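PDB 3ZED: RNA-directed RNA polymerase from Infectious pancreatic necrosis virus, which probably replicates and transcribes the viral RNA genome as an RNA-dependent RNA polymerase found both free and covalently attached to that RNA. Local coordinates for residues P66-L71 and T100-K105; S94-T99 and L249-K254. All coordinates share one frame; numbering follows the deposited sequence.

Contact 1. Residues P66-L71 and T100-K105; sequences PTMVEL and TAFYPK
Thr67 and Thr100 meet through their hydroxyls, OG1 of Thr67 lying 3.0 Å from OG1 of Thr100 in a hydrogen bond in which either hydroxyl could be the donor. Both side chains hold OG1 between the backbone N and the carbonyl carbon (chi1 55° in each), which turns the two hydroxyls to one another while the side chains cross at a slant. CG2 of Thr67 follows its hydroxyl in, 3.2 Å from Thr100 OG1. Beside this pair the backbone closes the contact: Thr67 N donates to Thr100 O over 2.9 Å, and the CA of Pro66 brings a CH...O contact to the same oxygen. Phe102 turns the edge of its ring to strand 65-72. Phe102 CD1 comes to Thr67 CA, and Phe102 CE1 lies 4.2 Å from the methyl CE of Met68, an apolar touch near the ring plane; Pro66 O approaches the ring obliquely. The side chains of Pro66 and Ala101 diverge, although their CA atoms are only 4.0 Å apart. These two residues form a non-hydrogen-bonded antiparallel pair, by which the short strand 101-102 forms one edge of a three-stranded antiparallel sheet at the protein surface, with strand 65-72 in the middle.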
loop_
_atom_site.group_PDB
_atom_site.type_symbol
_atom_site.label_atom_id
_atom_site.label_comp_id
_atom_site.label_asym_id
_atom_site.label_seq_id
_atom_site.Cartn_x
_atom_site.Cartn_y
_atom_site.Cartn_z
ATOM N N PRO B 66 7.785 9.448 -28.063
ATOM C CA PRO B 66 8.703 10.252 -28.897
ATOM C C PRO B 66 10.144 10.187 -28.370
ATOM O O PRO B 66 10.357 10.012 -27.162
ATOM C CB PRO B 66 8.120 11.671 -28.814
ATOM C CG PRO B 66 6.711 11.489 -28.366
ATOM C CD PRO B 66 6.747 10.302 -27.452
ATOM N N THR B 67 11.128 10.300 -29.286
ATOM C CA THR B 67 12.548 10.206 -28.942
ATOM C C THR B 67 12.953 11.361 -27.995
ATOM O O THR B 67 12.417 12.468 -28.107
ATOM C CB THR B 67 13.404 10.089 -30.206
ATOM O OG1 THR B 67 13.131 11.169 -31.099
ATOM C CG2 THR B 67 13.152 8.788 -30.930
ATOM N N MET B 68 13.813 11.050 -26.994
ATOM C CA MET B 68 14.262 12.007 -25.984
ATOM C C MET B 68 15.059 13.139 -26.594
ATOM O O MET B 68 15.891 12.920 -27.476
ATOM C CB MET B 68 15.095 11.343 -24.865
ATOM C CG MET B 68 14.325 10.391 -24.005
ATOM S SD MET B 68 12.826 11.090 -23.272
ATOM C CE MET B 68 11.908 9.623 -23.001
ATOM N N VAL B 69 14.802 14.352 -26.094
ATOM C CA VAL B 69 15.454 15.597 -26.499
ATOM C C VAL B 69 16.102 16.204 -25.266
ATOM O O VAL B 69 15.422 16.425 -24.260
ATOM C CB VAL B 69 14.456 16.578 -27.165
ATOM C CG1 VAL B 69 15.089 17.949 -27.389
ATOM C CG2 VAL B 69 13.913 16.009 -28.474
ATOM N N GLU B 70 17.409 16.455 -25.333
ATOM C CA GLU B 70 18.157 17.068 -24.239
ATOM C C GLU B 70 17.914 18.604 -24.241
ATOM O O GLU B 70 18.484 19.312 -25.068
ATOM C CB GLU B 70 19.655 16.709 -24.365
ATOM C CG GLU B 70 20.508 17.081 -23.163
ATOM C CD GLU B 70 21.240 15.932 -22.500
ATOM O OE1 GLU B 70 22.153 15.357 -23.134
ATOM O OE2 GLU B 70 20.918 15.623 -21.330
ATOM N N LEU B 71 17.028 19.090 -23.336
ATOM C CA LEU B 71 16.671 20.503 -23.160
ATOM C C LEU B 71 17.369 21.091 -21.943
ATOM O O LEU B 71 17.736 20.358 -21.025
ATOM C CB LEU B 71 15.146 20.673 -22.981
ATOM C CG LEU B 71 14.198 20.370 -24.144
ATOM C CD1 LEU B 71 12.796 20.791 -23.787
ATOM C CD2 LEU B 71 14.584 21.113 -25.397
ATOM N N THR B 100 10.818 11.464 -34.230
ATOM C CA THR B 100 10.791 10.007 -34.348
ATOM C C THR B 100 10.319 9.441 -33.008
ATOM O O THR B 100 10.263 10.174 -32.020
ATOM C CB THR B 100 12.165 9.481 -34.774
ATOM O OG1 THR B 100 13.149 9.954 -33.857
ATOM C CG2 THR B 100 12.541 9.910 -36.192
ATOM N N ALA B 101 9.950 8.162 -32.975
ATOM C CA ALA B 101 9.457 7.535 -31.754
ATOM C C ALA B 101 10.125 6.187 -31.498
ATOM O O ALA B 101 10.837 5.666 -32.368
ATOM C CB ALA B 101 7.949 7.362 -31.836
ATOM N N PHE B 102 9.896 5.625 -30.299
ATOM C CA PHE B 102 10.437 4.326 -29.937
ATOM C C PHE B 102 9.441 3.507 -29.121
ATOM O O PHE B 102 8.688 4.066 -28.312
ATOM C CB PHE B 102 11.771 4.474 -29.172
ATOM C CG PHE B 102 11.673 4.992 -27.751
ATOM C CD1 PHE B 102 11.710 6.357 -27.488
ATOM C CD2 PHE B 102 11.574 4.110 -26.669
ATOM C CE1 PHE B 102 11.618 6.830 -26.174
ATOM C CE2 PHE B 102 11.486 4.590 -25.352
ATOM C CZ PHE B 102 11.507 5.941 -25.114
ATOM N N TYR B 103 9.481 2.177 -29.299
ATOM C CA TYR B 103 8.678 1.253 -28.497
ATOM C C TYR B 103 9.459 0.912 -27.241
ATOM O O TYR B 103 10.588 0.431 -27.347
ATOM C CB TYR B 103 8.291 -0.005 -29.277
ATOM C CG TYR B 103 7.317 0.295 -30.387
ATOM C CD1 TYR B 103 5.974 0.534 -30.116
ATOM C CD2 TYR B 103 7.738 0.356 -31.711
ATOM C CE1 TYR B 103 5.075 0.836 -31.134
ATOM C CE2 TYR B 103 6.843 0.643 -32.741
ATOM C CZ TYR B 103 5.511 0.882 -32.446
ATOM O OH TYR B 103 4.616 1.160 -33.447
ATOM N N PRO B 104 8.915 1.203 -26.040
ATOM C CA PRO B 104 9.664 0.891 -24.811
ATOM C C PRO B 104 9.781 -0.623 -24.575
ATOM O O PRO B 104 8.933 -1.414 -25.025
ATOM C CB PRO B 104 8.847 1.585 -23.731
ATOM C CG PRO B 104 7.443 1.580 -24.262
ATOM C CD PRO B 104 7.590 1.787 -25.732
ATOM N N LYS B 105 10.880 -1.022 -23.918
ATOM C CA LYS B 105 11.205 -2.417 -23.637
ATOM C C LYS B 105 11.688 -2.542 -22.205
ATOM O O LYS B 105 12.580 -1.793 -21.786
ATOM C CB LYS B 105 12.264 -2.948 -24.629
ATOM C CG LYS B 105 11.740 -3.136 -26.049
ATOM C CD LYS B 105 12.852 -3.250 -27.062
ATOM C CE LYS B 105 12.323 -3.161 -28.465
ATOM N NZ LYS B 105 13.400 -3.383 -29.458
#

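Contact 2. Residues S94-T99 and L249-K254; sequences SVPEGT and LPYIGK
Tyr251 reaches across to the strand with its phenol, OH donating to Ser94 O over 2.7 Å. The hydroxyl comes in the carbonyl plane, with a C=O...O angle of 156°, and the acceptor, Ser94 O, sits at the ring edge, 3.4 Å from Tyr251 CE1. Ser94 OG also stands 3.8 Å from Tyr251 CE1. Tyr251 CG lies beside the backbone N and anti to the carbonyl carbon (chi1 -52°), extending the ring toward the strand. Pro250, which follows a cis peptide bond, folds back over one face of this ring, its CG 3.9 Å above the plane and displaced from the ring centre toward its edge. Pro250 CG also meets Pro96 CG at 3.8 Å, the two proline side chains crossing at about a right angle. Pro96 centres an inverse gamma turn, the corner at which strand 92-98 bends, and the loop 249-254 belongs to a predicted GTP-binding site; a bent edge strand thus packs against a presumed nucleotide-binding loop. Leu266 of helix 260-278 touches both Pro96 and Tyr251, and Tyr296 touches both prolines, adding further packing to this tight part. Farther along, the packing gives way to solvent. From Tyr251 to Lys254 the loop makes a type II beta turn with exposed Gly253 at positive phi, closed by a weak bond from Lys254 N to Tyr251 O, while beyond Pro96 the other segment carries exposed Glu97 and Thr99.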
loop_
_atom_site.group_PDB
_atom_site.type_symbol
_atom_site.label_atom_id
_atom_site.label_comp_id
_atom_site.label_asym_id
_atom_site.label_seq_id
_atom_site.Cartn_x
_atom_site.Cartn_y
_atom_site.Cartn_z
ATOM N N SER B 94 15.949 15.474 -20.208
ATOM C CA SER B 94 15.625 14.675 -21.393
ATOM C C SER B 94 14.110 14.476 -21.464
ATOM O O SER B 94 13.525 13.897 -20.558
ATOM C CB SER B 94 16.375 13.346 -21.378
ATOM O OG SER B 94 16.100 12.625 -20.189
ATOM N N VAL B 95 13.464 15.021 -22.506
ATOM C CA VAL B 95 12.002 14.977 -22.632
ATOM C C VAL B 95 11.543 14.315 -23.955
ATOM O O VAL B 95 12.199 14.494 -24.981
ATOM C CB VAL B 95 11.366 16.383 -22.458
ATOM C CG1 VAL B 95 11.569 16.912 -21.040
ATOM C CG2 VAL B 95 11.902 17.376 -23.480
ATOM N N PRO B 96 10.422 13.543 -23.941
ATOM C CA PRO B 96 9.955 12.902 -25.186
ATOM C C PRO B 96 9.291 13.920 -26.115
ATOM O O PRO B 96 8.076 14.106 -26.072
ATOM C CB PRO B 96 8.971 11.824 -24.693
ATOM C CG PRO B 96 8.945 11.918 -23.184
ATOM C CD PRO B 96 9.525 13.229 -22.809
ATOM N N GLU B 97 10.107 14.594 -26.943
ATOM C CA GLU B 97 9.678 15.653 -27.861
ATOM C C GLU B 97 10.089 15.419 -29.321
ATOM O O GLU B 97 9.652 16.175 -30.194
ATOM C CB GLU B 97 10.279 16.992 -27.407
ATOM C CG GLU B 97 9.344 17.870 -26.596
ATOM C CD GLU B 97 9.934 19.200 -26.155
ATOM O OE1 GLU B 97 10.658 19.839 -26.954
ATOM O OE2 GLU B 97 9.644 19.619 -25.010
ATOM N N GLY B 98 10.930 14.411 -29.565
ATOM C CA GLY B 98 11.473 14.079 -30.883
ATOM C C GLY B 98 10.468 13.811 -31.985
ATOM O O GLY B 98 9.317 13.451 -31.711
ATOM N N THR B 99 10.917 13.970 -33.249
ATOM C CA THR B 99 10.098 13.786 -34.457
ATOM C C THR B 99 9.919 12.299 -34.767
ATOM O O THR B 99 8.971 11.922 -35.458
ATOM C CB THR B 99 10.673 14.564 -35.653
ATOM O OG1 THR B 99 12.079 14.333 -35.763
ATOM C CG2 THR B 99 10.404 16.055 -35.555
ATOM N N LEU B 249 8.018 4.459 -16.897
ATOM C CA LEU B 249 7.957 5.061 -18.228
ATOM C C LEU B 249 7.920 6.595 -18.128
ATOM O O LEU B 249 7.337 7.121 -17.179
ATOM C CB LEU B 249 6.744 4.563 -19.036
ATOM C CG LEU B 249 6.695 3.088 -19.424
ATOM C CD1 LEU B 249 5.507 2.819 -20.327
ATOM C CD2 LEU B 249 7.943 2.659 -20.158
ATOM N N PRO B 250 8.585 7.330 -19.045
ATOM C CA PRO B 250 9.332 6.859 -20.224
ATOM C C PRO B 250 10.845 6.746 -19.966
ATOM O O PRO B 250 11.636 6.890 -20.909
ATOM C CB PRO B 250 8.998 7.934 -21.265
ATOM C CG PRO B 250 8.773 9.212 -20.457
ATOM C CD PRO B 250 8.529 8.805 -19.014
ATOM N N TYR B 251 11.250 6.465 -18.706
ATOM C CA TYR B 251 12.672 6.381 -18.359
ATOM C C TYR B 251 13.069 5.013 -17.803
ATOM O O TYR B 251 13.416 4.905 -16.625
ATOM C CB TYR B 251 13.078 7.512 -17.385
ATOM C CG TYR B 251 12.678 8.884 -17.886
ATOM C CD1 TYR B 251 13.333 9.472 -18.966
ATOM C CD2 TYR B 251 11.613 9.572 -17.314
ATOM C CE1 TYR B 251 12.933 10.709 -19.467
ATOM C CE2 TYR B 251 11.202 10.807 -17.809
ATOM C CZ TYR B 251 11.859 11.365 -18.894
ATOM O OH TYR B 251 11.469 12.588 -19.374
ATOM N N ILE B 252 13.108 3.988 -18.673
ATOM C CA ILE B 252 13.519 2.638 -18.266
ATOM C C ILE B 252 15.030 2.641 -17.937
ATOM O O ILE B 252 15.840 3.212 -18.679
ATOM C CB ILE B 252 13.141 1.564 -19.331
ATOM C CG1 ILE B 252 11.600 1.358 -19.380
ATOM C CG2 ILE B 252 13.864 0.223 -19.077
ATOM C CD1 ILE B 252 11.077 0.844 -20.708
ATOM N N GLY B 253 15.361 2.024 -16.807
ATOM C CA GLY B 253 16.726 1.903 -16.315
ATOM C C GLY B 253 17.164 3.055 -15.440
ATOM O O GLY B 253 18.327 3.116 -15.033
ATOM N N LYS B 254 16.239 3.974 -15.139
ATOM C CA LYS B 254 16.532 5.141 -14.312
ATOM C C LYS B 254 15.735 5.104 -13.016
ATOM O O LYS B 254 14.651 4.525 -12.967
ATOM C CB LYS B 254 16.233 6.446 -15.083
ATOM C CG LYS B 254 16.877 6.551 -16.463
ATOM C CD LYS B 254 18.270 7.159 -16.424
ATOM C CE LYS B 254 18.974 7.106 -17.760
ATOM N NZ LYS B 254 18.310 7.956 -18.779
#

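In the fold
From the N terminus, strand 65-72 comes first, then strand 92-98, which pairs antiparallel with it, and then strand 101-102, which returns along its other edge. Contact 1 closes this short loop, with 28 residues between its segments. Contact 2 starts within that loop and spans 149 residues to the loop before helix 260-278, so the two cross along the chain. The centres of the two contacts are about 5 Å apart, and strand 65-72 bonds to 94-99 through Val69 N to Val95 O and Thr67 O to Gly98 N. Met68 touches both Pro96 and Pro250. Together the two contacts tie the small surface sheet to the predicted GTP-binding loop.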